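Side-chain contact in malonyl acyl carrier protein transacylase (Streptococcus pneumoniae, PDB 3IM8), which probably transfers the malonyl group of malonyl-CoA to holo-acyl carrier protein, yielding the malonyl-ACP used in fatty acid synthesis: residues 64-69 and 107-112. Sequence-based numbering, arbitrary orientation.
Sequences AILATS and DAVALV
Leu-66 pushes its isobutyl fork against three small side chains, Ala-108, Val-109 and Val-112, that line one face of the opposing helix. Its CG lies anti to the backbone N (chi1 174°), which turns the fork toward helix 105-122. Branch CD2 makes the tighter contacts, 3.7 Å from Val-109 CG2 and 3.9 Å from Ala-108 CB. The other branch, CD1, lies 4.1 Å from both Val-112 CG1 and Ala-108 CB, so the Ala-108 methyl touches both prongs. All four of these residues are buried. The helices, 58-78 and 105-122, run nearly antiparallel here, with segment axes approaching to 9.7 Å at an angle of 160°. Both belong to the acyltransferase domain of the FabD family, on either side in sequence of the strand 85-88 and the probable nucleophile elbow that bears the predicted active-site Ser-90. Helix 92-99, which follows Ser-90, packs against both partners: Tyr-94 touches Leu-66 and Val-112, while Val-98 meets Ala-108. Val-112 also rests on Leu-91, and its side chain is about 9 Å from that of Ser-90. Leu-40 of helix 27-40 packs on Val-109.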
ATOM      1  N   ALA A  64       9.731   7.367   2.578  1.00 18.24           N
ATOM      2  CA  ALA A  64      10.367   6.677   3.708  1.00 18.04           C
ATOM      3  C   ALA A  64      10.081   5.210   3.666  1.00 17.35           C
ATOM      4  O   ALA A  64      10.998   4.412   3.754  1.00 17.58           O
ATOM      5  CB  ALA A  64       9.890   7.248   5.089  1.00 17.93           C
ATOM      6  N   ILE A  65       8.789   4.862   3.547  1.00 17.59           N
ATOM      7  CA  ILE A  65       8.379   3.453   3.494  1.00 16.68           C
ATOM      8  C   ILE A  65       8.932   2.827   2.201  1.00 16.83           C
ATOM      9  O   ILE A  65       9.488   1.750   2.225  1.00 16.58           O
ATOM     10  CB  ILE A  65       6.832   3.288   3.536  1.00 16.64           C
ATOM     11  CG1 ILE A  65       6.315   3.588   4.931  1.00 14.36           C
ATOM     12  CG2 ILE A  65       6.408   1.811   3.151  1.00 15.17           C
ATOM     13  CD1 ILE A  65       4.861   3.897   4.973  1.00 14.78           C
ATOM     14  N   LEU A  66       8.761   3.499   1.060  1.00 16.92           N
ATOM     15  CA  LEU A  66       9.234   2.855  -0.179  1.00 16.61           C
ATOM     16  C   LEU A  66      10.732   2.482  -0.131  1.00 14.77           C
ATOM     17  O   LEU A  66      11.119   1.392  -0.533  1.00 14.11           O
ATOM     18  CB  LEU A  66       8.922   3.702  -1.429  1.00 16.31           C
ATOM     19  CG  LEU A  66       9.527   3.141  -2.735  1.00 18.28           C
ATOM     20  CD1 LEU A  66       8.455   2.976  -3.841  1.00 18.59           C
ATOM     21  CD2 LEU A  66      10.777   3.935  -3.230  1.00 21.56           C
ATOM     22  N   ALA A  67      11.564   3.394   0.355  1.00 15.48           N
ATOM     23  CA  ALA A  67      12.996   3.177   0.444  1.00 15.01           C
ATOM     24  C   ALA A  67      13.276   2.046   1.417  1.00 16.26           C
ATOM     25  O   ALA A  67      14.102   1.189   1.138  1.00 17.65           O
ATOM     26  CB  ALA A  67      13.684   4.443   0.903  1.00 14.76           C
ATOM     27  N   THR A  68      12.567   2.038   2.553  1.00 16.88           N
ATOM     28  CA  THR A  68      12.733   0.999   3.559  1.00 16.30           C
ATOM     29  C   THR A  68      12.315  -0.372   3.039  1.00 16.57           C
ATOM     30  O   THR A  68      13.057  -1.316   3.131  1.00 17.21           O
ATOM     31  CB  THR A  68      11.953   1.338   4.779  1.00 15.91           C
ATOM     32  OG1 THR A  68      12.491   2.546   5.337  1.00 13.91           O
ATOM     33  CG2 THR A  68      12.084   0.191   5.788  1.00 16.49           C
ATOM     34  N   SER A  69      11.133  -0.446   2.457  1.00 16.46           N
ATOM     35  CA  SER A  69      10.660  -1.668   1.824  1.00 16.53           C
ATOM     36  C   SER A  69      11.552  -2.191   0.711  1.00 16.24           C
ATOM     37  O   SER A  69      11.858  -3.378   0.699  1.00 17.14           O
ATOM     38  CB  SER A  69       9.272  -1.435   1.253  1.00 15.85           C
ATOM     39  OG  SER A  69       8.410  -1.098   2.322  1.00 17.77           O
ATOM     40  N   ASP A 107      13.942   6.585  -9.739  1.00 23.95           N
ATOM     41  CA  ASP A 107      12.692   7.123 -10.288  1.00 23.81           C
ATOM     42  C   ASP A 107      11.512   7.020  -9.284  1.00 22.70           C
ATOM     43  O   ASP A 107      10.727   7.964  -9.138  1.00 22.77           O
ATOM     44  CB  ASP A 107      12.296   6.348 -11.544  1.00 23.66           C
ATOM     45  CG  ASP A 107      13.062   6.794 -12.774  1.00 25.98           C
ATOM     46  OD1 ASP A 107      13.748   7.826 -12.683  1.00 28.71           O
ATOM     47  OD2 ASP A 107      13.014   6.077 -13.816  1.00 24.63           O
ATOM     48  N   ALA A 108      11.401   5.852  -8.632  1.00 20.85           N
ATOM     49  CA  ALA A 108      10.326   5.565  -7.695  1.00 19.73           C
ATOM     50  C   ALA A 108      10.385   6.559  -6.547  1.00 19.89           C
ATOM     51  O   ALA A 108       9.399   7.159  -6.177  1.00 20.61           O
ATOM     52  CB  ALA A 108      10.486   4.145  -7.152  1.00 18.61           C
ATOM     53  N   VAL A 109      11.565   6.729  -5.979  1.00 20.38           N
ATOM     54  CA  VAL A 109      11.735   7.608  -4.845  1.00 20.84           C
ATOM     55  C   VAL A 109      11.250   9.015  -5.188  1.00 21.72           C
ATOM     56  O   VAL A 109      10.477   9.586  -4.393  1.00 21.04           O
ATOM     57  CB  VAL A 109      13.190   7.638  -4.399  1.00 20.81           C
ATOM     58  CG1 VAL A 109      13.376   8.617  -3.265  1.00 18.56           C
ATOM     59  CG2 VAL A 109      13.622   6.226  -3.930  1.00 21.09           C
ATOM     60  N   ALA A 110      11.682   9.581  -6.331  1.00 20.93           N
ATOM     61  CA  ALA A 110      11.235  10.939  -6.644  1.00 21.58           C
ATOM     62  C   ALA A 110       9.703  10.946  -6.870  1.00 22.34           C
ATOM     63  O   ALA A 110       9.012  11.856  -6.429  1.00 23.87           O
ATOM     64  CB  ALA A 110      11.969  11.530  -7.870  1.00 21.82           C
ATOM     65  N   LEU A 111       9.187   9.921  -7.539  1.00 21.66           N
ATOM     66  CA  LEU A 111       7.816   9.886  -7.943  1.00 20.55           C
ATOM     67  C   LEU A 111       6.864   9.778  -6.765  1.00 20.11           C
ATOM     68  O   LEU A 111       5.770  10.384  -6.804  1.00 19.48           O
ATOM     69  CB  LEU A 111       7.619   8.693  -8.831  1.00 20.87           C
ATOM     70  CG  LEU A 111       6.275   8.286  -9.344  1.00 21.23           C
ATOM     71  CD1 LEU A 111       5.604   9.460 -10.099  1.00 21.24           C
ATOM     72  CD2 LEU A 111       6.569   7.070 -10.244  1.00 20.97           C
ATOM     73  N   VAL A 112       7.231   8.988  -5.743  1.00 19.11           N
ATOM     74  CA  VAL A 112       6.348   8.878  -4.554  1.00 18.52           C
ATOM     75  C   VAL A 112       6.427  10.120  -3.640  1.00 18.82           C
ATOM     76  O   VAL A 112       5.443  10.428  -2.978  1.00 18.34           O
ATOM     77  CB  VAL A 112       6.461   7.506  -3.722  1.00 18.21           C
ATOM     78  CG1 VAL A 112       6.171   6.239  -4.657  1.00 15.64           C
ATOM     79  CG2 VAL A 112       7.807   7.376  -3.040  1.00 17.43           C
TER